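Local atomic coordinates of high potential iron-sulfur protein (Rhodothermus marinus, PDB entry 3H31), a protein that carries a [4Fe-4S] cluster in this domain of a longer protein and probably serves as an electron carrier in the aerobic respiratory chain. Residues R19-Y30 and I56-T67. Residues are numbered along the deposited sequence; the frame is centred on the assembly and turned at random.
With SF4 (iron/sulfur cluster), chain B.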
ATOM      1  N   ARG A  19       1.482  -8.406   5.000  1.00  7.61           N
ATOM      2  CA  ARG A  19       1.476  -7.738   3.706  0.66  8.28           C
ATOM      3  C   ARG A  19       1.302  -8.770   2.593  1.00  6.29           C
ATOM      4  O   ARG A  19       0.490  -8.571   1.678  1.00  7.28           O
ATOM      5  CB  ARG A  19       2.735  -6.921   3.254  0.66  7.66           C
ATOM      6  CG  ARG A  19       3.034  -5.710   4.077  0.66  5.50           C
ATOM      7  CD  ARG A  19       4.382  -5.108   3.800  0.66  5.20           C
ATOM      8  NE  ARG A  19       4.660  -4.662   2.432  0.66  5.55           N
ATOM      9  CZ  ARG A  19       4.812  -3.376   2.020  0.66  5.98           C
ATOM     10  NH1 ARG A  19       4.642  -2.343   2.828  0.66  7.70           N
ATOM     11  NH2 ARG A  19       5.136  -3.153   0.762  0.66  7.38           N
ATOM     12  N   GLU A  20       2.053  -9.870   2.675  1.00  5.60           N
ATOM     13  CA  GLU A  20       1.946 -10.928   1.650  1.00  5.84           C
ATOM     14  C   GLU A  20       0.601 -11.609   1.678  1.00  5.49           C
ATOM     15  O   GLU A  20       0.041 -11.953   0.627  1.00  6.05           O
ATOM     16  CB  GLU A  20       3.049 -11.939   1.886  1.00  6.89           C
ATOM     17  CG  GLU A  20       4.408 -11.351   1.620  1.00  8.07           C
ATOM     18  CD  GLU A  20       5.462 -12.411   1.769  1.00  8.77           C
ATOM     19  OE1 GLU A  20       5.269 -13.536   2.266  1.00 13.63           O
ATOM     20  OE2 GLU A  20       6.609 -12.053   1.391  1.00 12.12           O
ATOM     21  N   SER A  21       0.064 -11.866   2.851  1.00  5.53           N
ATOM     22  CA  SER A  21      -1.234 -12.492   3.045  0.53  6.00           C
ATOM     23  C   SER A  21      -2.302 -11.776   2.253  1.00  5.44           C
ATOM     24  O   SER A  21      -3.198 -12.381   1.633  1.00  5.99           O
ATOM     25  CB  SER A  21      -1.569 -12.538   4.536  0.53  7.48           C
ATOM     26  OG  SER A  21      -2.904 -12.869   4.787  0.53  8.30           O
ATOM     27  N   LEU A  22      -2.270 -10.452   2.339  1.00  4.90           N
ATOM     28  CA  LEU A  22      -3.205  -9.569   1.677  1.00  5.07           C
ATOM     29  C   LEU A  22      -2.829  -9.230   0.247  1.00  5.14           C
ATOM     30  O   LEU A  22      -3.487  -8.420  -0.414  1.00  5.43           O
ATOM     31  CB  LEU A  22      -3.432  -8.322   2.539  1.00  5.13           C
ATOM     32  CG  LEU A  22      -4.000  -8.620   3.931  1.00  5.66           C
ATOM     33  CD1 LEU A  22      -4.130  -7.316   4.728  1.00  6.65           C
ATOM     34  CD2 LEU A  22      -5.348  -9.365   3.861  1.00  6.91           C
ATOM     35  N   GLN A  23      -1.778  -9.854  -0.256  1.00  5.14           N
ATOM     36  CA  GLN A  23      -1.348  -9.676  -1.628  1.00  5.79           C
ATOM     37  C   GLN A  23      -1.048  -8.216  -1.947  1.00  5.23           C
ATOM     38  O   GLN A  23      -1.392  -7.677  -2.984  1.00  6.38           O
ATOM     39  CB  GLN A  23      -2.345 -10.285  -2.654  1.00  6.58           C
ATOM     40  CG  GLN A  23      -2.579 -11.765  -2.390  1.00  8.59           C
ATOM     41  CD  GLN A  23      -3.631 -12.210  -3.391  1.00 10.81           C
ATOM     42  OE1 GLN A  23      -4.747 -12.540  -2.942  1.00 15.69           O
ATOM     43  NE2 GLN A  23      -3.279 -12.256  -4.658  1.00 13.15           N
ATOM     44  N   TYR A  24      -0.339  -7.529  -1.051  1.00  5.21           N
ATOM     45  CA  TYR A  24       0.044  -6.147  -1.337  1.00  5.24           C
ATOM     46  C   TYR A  24       0.870  -6.118  -2.647  1.00  4.84           C
ATOM     47  O   TYR A  24       1.824  -6.886  -2.780  1.00  5.83           O
ATOM     48  CB  TYR A  24       0.835  -5.492  -0.122  1.00  6.09           C
ATOM     49  CG  TYR A  24       1.313  -4.137  -0.678  1.00  5.79           C
ATOM     50  CD1 TYR A  24       0.416  -3.074  -0.783  1.00  5.58           C
ATOM     51  CD2 TYR A  24       2.604  -3.970  -1.189  1.00  5.95           C
ATOM     52  CE1 TYR A  24       0.808  -1.870  -1.343  1.00  5.90           C
ATOM     53  CE2 TYR A  24       2.952  -2.804  -1.805  1.00  5.93           C
ATOM     54  CZ  TYR A  24       2.106  -1.748  -1.868  1.00  5.39           C
ATOM     55  OH  TYR A  24       2.438  -0.604  -2.503  1.00  6.10           O
ATOM     56  N   THR A  25       0.529  -5.149  -3.495  1.00  4.84           N
ATOM     57  CA  THR A  25       1.283  -4.895  -4.711  1.00  5.33           C
ATOM     58  C   THR A  25       1.372  -3.402  -4.909  1.00  5.05           C
ATOM     59  O   THR A  25       0.440  -2.655  -4.599  1.00  5.29           O
ATOM     60  CB  THR A  25       0.610  -5.559  -5.916  1.00  6.19           C
ATOM     61  OG1 THR A  25       1.334  -5.291  -7.116  1.00  6.85           O
ATOM     62  CG2 THR A  25      -0.858  -5.111  -6.142  1.00  6.94           C
ATOM     63  N   ASP A  26       2.482  -2.937  -5.493  1.00  5.50           N
ATOM     64  CA  ASP A  26       2.593  -1.578  -5.955  1.00  5.89           C
ATOM     65  C   ASP A  26       1.730  -1.232  -7.182  1.00  6.57           C
ATOM     66  O   ASP A  26       1.493  -0.055  -7.450  1.00  7.26           O
ATOM     67  CB  ASP A  26       4.047  -1.244  -6.324  1.00  6.73           C
ATOM     68  CG  ASP A  26       4.981  -0.764  -5.276  1.00  6.69           C
ATOM     69  OD1 ASP A  26       4.633  -0.763  -4.068  1.00  6.48           O
ATOM     70  OD2 ASP A  26       6.132  -0.363  -5.671  1.00  8.23           O
ATOM     71  N   HIS A  27       1.363  -2.252  -7.948  1.00  6.48           N
ATOM     72  CA  HIS A  27       0.690  -2.099  -9.223  1.00  8.00           C
ATOM     73  C   HIS A  27      -0.666  -2.792  -9.149  1.00  7.25           C
ATOM     74  O   HIS A  27      -0.758  -3.954  -9.503  1.00  7.99           O
ATOM     75  CB  HIS A  27       1.530  -2.663 -10.413  1.00  9.63           C
ATOM     76  CG  HIS A  27       2.770  -1.874 -10.704  1.00 10.24           C
ATOM     77  ND1 HIS A  27       3.982  -2.147 -10.102  1.00 12.93           N
ATOM     78  CD2 HIS A  27       2.973  -0.890 -11.608  1.00 13.80           C
ATOM     79  CE1 HIS A  27       4.902  -1.289 -10.634  1.00 12.93           C
ATOM     80  NE2 HIS A  27       4.302  -0.516 -11.520  1.00 13.61           N
ATOM     81  N   SER A  28      -1.706  -2.088  -8.699  1.00  6.73           N
ATOM     82  CA  SER A  28      -2.991  -2.707  -8.566  1.00  6.79           C
ATOM     83  C   SER A  28      -3.435  -3.408  -9.866  1.00  8.65           C
ATOM     84  O   SER A  28      -3.291  -2.772 -10.924  1.00 12.17           O
ATOM     85  CB  SER A  28      -4.057  -1.671  -8.253  1.00  7.01           C
ATOM     86  OG  SER A  28      -5.297  -2.372  -8.204  1.00  7.15           O
ATOM     87  N   PRO A  29      -4.004  -4.610  -9.730  1.00 10.97           N
ATOM     88  CA  PRO A  29      -4.576  -5.276 -10.914  1.00 16.89           C
ATOM     89  C   PRO A  29      -5.859  -4.618 -11.381  1.00 16.99           C
ATOM     90  O   PRO A  29      -6.310  -4.960 -12.469  1.00 28.62           O
ATOM     91  CB  PRO A  29      -4.878  -6.679 -10.407  1.00 23.19           C
ATOM     92  CG  PRO A  29      -4.898  -6.653  -8.965  1.00 23.70           C
ATOM     93  CD  PRO A  29      -4.132  -5.451  -8.534  1.00 14.81           C
ATOM     94  N   TYR A  30      -6.448  -3.736 -10.568  1.00 11.43           N
ATOM     95  CA  TYR A  30      -7.771  -3.211 -10.878  0.62 10.66           C
ATOM     96  C   TYR A  30      -7.689  -1.753 -11.156  1.00 12.00           C
ATOM     97  O   TYR A  30      -7.167  -0.939 -10.400  1.00 17.05           O
ATOM     98  CB  TYR A  30      -8.713  -3.415  -9.692  0.62 11.47           C
ATOM     99  CG  TYR A  30      -8.550  -4.870  -9.299  0.62 11.76           C
ATOM    100  CD1 TYR A  30      -8.038  -5.240  -8.095  0.62 13.97           C
ATOM    101  CD2 TYR A  30      -8.938  -5.861 -10.194  0.62 10.96           C
ATOM    102  CE1 TYR A  30      -7.930  -6.580  -7.793  0.62 16.22           C
ATOM    103  CE2 TYR A  30      -8.823  -7.197  -9.928  0.62 13.07           C
ATOM    104  CZ  TYR A  30      -8.298  -7.566  -8.697  0.62 14.59           C
ATOM    105  OH  TYR A  30      -8.208  -8.896  -8.471  0.62 19.38           O
ATOM    106  N   ILE A  56      -1.663  -2.384   6.937  1.00  6.77           N
ATOM    107  CA  ILE A  56      -0.384  -3.091   6.854  0.56  6.55           C
ATOM    108  C   ILE A  56       0.737  -2.069   6.870  1.00  6.41           C
ATOM    109  O   ILE A  56       0.616  -0.880   6.571  1.00  7.32           O
ATOM    110  CB  ILE A  56      -0.328  -3.926   5.579  0.56  6.68           C
ATOM    111  CG1 ILE A  56      -0.408  -3.053   4.352  0.56  5.64           C
ATOM    112  CG2 ILE A  56      -1.441  -4.946   5.587  0.56  9.91           C
ATOM    113  CD1 ILE A  56      -0.278  -3.810   3.033  0.56  5.99           C
ATOM    114  N   LYS A  57       1.839  -2.555   7.412  1.00  6.35           N
ATOM    115  CA  LYS A  57       2.980  -1.752   7.749  1.00  7.03           C
ATOM    116  C   LYS A  57       3.881  -1.628   6.525  1.00  6.26           C
ATOM    117  O   LYS A  57       3.787  -2.355   5.561  1.00  7.18           O
ATOM    118  CB  LYS A  57       3.760  -2.401   8.889  1.00  8.52           C
ATOM    119  CG  LYS A  57       2.992  -2.442  10.169  1.00  9.75           C
ATOM    120  CD  LYS A  57       3.023  -1.108  10.810  1.00 13.57           C
ATOM    121  CE  LYS A  57       2.222  -1.036  12.108  1.00 15.48           C
ATOM    122  NZ  LYS A  57       2.577   0.229  12.836  1.00 31.10           N
ATOM    123  N   GLY A  58       4.780  -0.629   6.627  1.00  7.13           N
ATOM    124  CA  GLY A  58       5.797  -0.397   5.598  1.00  7.00           C
ATOM    125  C   GLY A  58       5.331   0.603   4.560  1.00  6.03           C
ATOM    126  O   GLY A  58       4.256   1.238   4.660  1.00  6.55           O
ATOM    127  N   PRO A  59       6.131   0.819   3.535  1.00  5.93           N
ATOM    128  CA  PRO A  59       5.818   1.772   2.473  1.00  5.58           C
ATOM    129  C   PRO A  59       4.688   1.259   1.625  1.00  5.05           C
ATOM    130  O   PRO A  59       4.589   0.047   1.344  1.00  5.54           O
ATOM    131  CB  PRO A  59       7.136   1.874   1.695  1.00  6.40           C
ATOM    132  CG  PRO A  59       7.780   0.558   1.895  1.00  7.65           C
ATOM    133  CD  PRO A  59       7.459   0.159   3.273  1.00  7.00           C
ATOM    134  N   ILE A  60       3.857   2.152   1.151  1.00  5.12           N
ATOM    135  CA  ILE A  60       2.658   1.823   0.410  1.00  5.13           C
ATOM    136  C   ILE A  60       2.522   2.770  -0.754  1.00  5.12           C
ATOM    137  O   ILE A  60       2.587   4.010  -0.603  1.00  5.58           O
ATOM    138  CB  ILE A  60       1.384   1.910   1.268  1.00  5.16           C
ATOM    139  CG1 ILE A  60       1.487   1.032   2.537  1.00  5.76           C
ATOM    140  CG2 ILE A  60       0.114   1.606   0.480  1.00  5.88           C
ATOM    141  CD1 ILE A  60       1.352  -0.456   2.278  1.00  6.45           C
ATOM    142  N   HIS A  61       2.371   2.242  -2.004  1.00  5.31           N
ATOM    143  CA  HIS A  61       2.273   3.071  -3.192  1.00  5.32           C
ATOM    144  C   HIS A  61       0.839   3.499  -3.426  1.00  5.62           C
ATOM    145  O   HIS A  61      -0.079   2.652  -3.335  1.00  5.23           O
ATOM    146  CB  HIS A  61       2.753   2.242  -4.370  1.00  6.06           C
ATOM    147  CG  HIS A  61       3.112   3.057  -5.570  1.00  6.56           C
ATOM    148  ND1 HIS A  61       2.176   3.748  -6.336  1.00  7.38           N
ATOM    149  CD2 HIS A  61       4.368   3.301  -6.064  1.00  9.40           C
ATOM    150  CE1 HIS A  61       2.858   4.389  -7.254  1.00  8.53           C
ATOM    151  NE2 HIS A  61       4.180   4.129  -7.125  1.00  9.68           N
ATOM    152  N   PRO A  62       0.555   4.728  -3.787  1.00  5.63           N
ATOM    153  CA  PRO A  62      -0.818   5.140  -4.036  1.00  5.57           C
ATOM    154  C   PRO A  62      -1.484   4.353  -5.181  1.00  5.56           C
ATOM    155  O   PRO A  62      -2.704   4.293  -5.227  1.00  5.88           O
ATOM    156  CB  PRO A  62      -0.720   6.630  -4.394  1.00  5.86           C
ATOM    157  CG  PRO A  62       0.733   6.806  -4.821  1.00  6.62           C
ATOM    158  CD  PRO A  62       1.510   5.868  -3.957  1.00  6.02           C
ATOM    159  N   ASN A  63      -0.682   3.818  -6.106  1.00  5.66           N
ATOM    160  CA  ASN A  63      -1.232   3.001  -7.189  1.00  6.25           C
ATOM    161  C   ASN A  63      -1.370   1.513  -6.824  1.00  5.66           C
ATOM    162  O   ASN A  63      -1.706   0.716  -7.707  1.00  6.26           O
ATOM    163  CB  ASN A  63      -0.388   3.168  -8.443  1.00  7.81           C
ATOM    164  CG  ASN A  63      -0.443   4.591  -8.996  1.00  9.36           C
ATOM    165  OD1 ASN A  63      -1.292   5.386  -8.625  1.00 11.60           O
ATOM    166  ND2 ASN A  63       0.470   4.893  -9.914  1.00 13.46           N
ATOM    167  N   GLY A  64      -1.067   1.179  -5.595  1.00  5.10           N
ATOM    168  CA  GLY A  64      -1.026  -0.188  -5.156  1.00  5.50           C
ATOM    169  C   GLY A  64      -2.405  -0.715  -4.767  1.00  4.82           C
ATOM    170  O   GLY A  64      -3.429  -0.111  -5.034  1.00  5.27           O
ATOM    171  N   TYR A  65      -2.385  -1.902  -4.165  1.00  4.55           N
ATOM    172  CA  TYR A  65      -3.609  -2.581  -3.780  1.00  4.98           C
ATOM    173  C   TYR A  65      -3.261  -3.689  -2.809  1.00  4.92           C
ATOM    174  O   TYR A  65      -2.177  -4.286  -2.874  1.00  5.42           O
ATOM    175  CB  TYR A  65      -4.267  -3.189  -5.042  1.00  5.57           C
ATOM    176  CG  TYR A  65      -5.454  -4.085  -4.784  1.00  5.42           C
ATOM    177  CD1 TYR A  65      -6.706  -3.559  -4.617  1.00  6.45           C
ATOM    178  CD2 TYR A  65      -5.302  -5.463  -4.750  1.00  6.10           C
ATOM    179  CE1 TYR A  65      -7.848  -4.360  -4.399  1.00  6.27           C
ATOM    180  CE2 TYR A  65      -6.372  -6.299  -4.531  1.00  7.43           C
ATOM    181  CZ  TYR A  65      -7.654  -5.710  -4.353  1.00  6.82           C
ATOM    182  OH  TYR A  65      -8.735  -6.594  -4.103  1.00  8.85           O
ATOM    183  N   CYS A  66      -4.227  -4.018  -1.952  1.00  4.91           N
ATOM    184  CA  CYS A  66      -4.243  -5.286  -1.227  1.00  4.97           C
ATOM    185  C   CYS A  66      -5.714  -5.740  -1.181  1.00  4.51           C
ATOM    186  O   CYS A  66      -6.628  -4.946  -1.421  1.00  5.26           O
ATOM    187  CB  CYS A  66      -3.620  -5.262   0.170  1.00  5.06           C
ATOM    188  SG  CYS A  66      -4.732  -4.663   1.474  1.00  5.39           S
ATOM    189  N   THR A  67      -5.925  -7.017  -0.824  1.00  5.34           N
ATOM    190  CA  THR A  67      -7.296  -7.553  -0.878  1.00  5.48           C
ATOM    191  C   THR A  67      -8.199  -7.008   0.192  1.00  6.04           C
ATOM    192  O   THR A  67      -9.432  -7.248   0.096  1.00  7.28           O
ATOM    193  CB  THR A  67      -7.303  -9.066  -0.900  1.00  6.29           C
ATOM    194  OG1 THR A  67      -6.645  -9.580   0.282  1.00  6.32           O
ATOM    195  CG2 THR A  67      -6.609  -9.587  -2.156  1.00  6.80           C
TER
HETATM  196 FE1  SF4 B  75      -3.807  -0.418   2.757  1.00  5.25          FE
HETATM  197 FE2  SF4 B  75      -3.718  -0.182   0.040  1.00  4.99          FE
HETATM  198 FE3  SF4 B  75      -4.743  -2.409   1.210  1.00  5.11          FE
HETATM  199 FE4  SF4 B  75      -6.113  -0.079   1.423  1.00  5.29          FE
HETATM  200  S1  SF4 B  75      -5.686  -1.273  -0.521  1.00  5.28           S
HETATM  201  S2  SF4 B  75      -5.801  -1.556   3.058  1.00  5.64           S
HETATM  202  S3  SF4 B  75      -4.345   1.419   1.579  1.00  5.41           S
HETATM  203  S4  SF4 B  75      -2.554  -1.648   1.260  1.00  5.34           S
HETATM  204  O   HOH W   1      -5.329 -11.970  -0.130  1.00  8.52           O
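One wall of the [4Fe-4S] pocket of this HiPIP fold forms where Tyr-24 and Leu-22, just after helix 13-21, meet the loop 56-67 that brings in the cluster ligand Cys-66. Cys-66 SG binds iron FE3 at 2.3 Å; Cys-35, Cys-38 and Cys-53 complete the set of ligands. With CG anti to the backbone N (chi1 172°), the Tyr-24 ring lies beside the cluster, sulfide S4 at its edge 3.9 Å from CD1. Ile-60 CD1 sits over one face of this ring, while Ile-56 CD1 touches both Tyr-24 CB and S4. The phenol oxygen is gripped twice: His-61 N donates to Tyr-24 OH almost straight (2.9 Å, 171°), and OH donates to Asp-26 OD1 on its anti side (2.7 Å). A phenylalanine here would probably leave His-61 N and Asp-26 OD1 without this shared partner and the ring less firmly fixed against the cluster. Thr-25 and Tyr-65 exchange backbone bonds as a single antiparallel bridge, flanked by Thr-67 N to Leu-22 O and Ser-28 N to Asn-63 O. Farther out, the edge of Tyr-30 meets the face of Tyr-65 in a T-shaped stack (centroids 5.0 Å apart, planes at 76°). The Arg-19 chain bends at its third torsion and lays its guanidinium edge-on to the loop, NH1 donating to Lys-57 O (2.9 Å) and Pro-59 O (2.8 Å); NH2 also bonds Cys-5 O. Aliphatic and aromatic carbon thus lines this side of the cluster, with the phenol and bridge bonds farther off, consistent with the shielded cluster of high-potential iron-sulfur proteins.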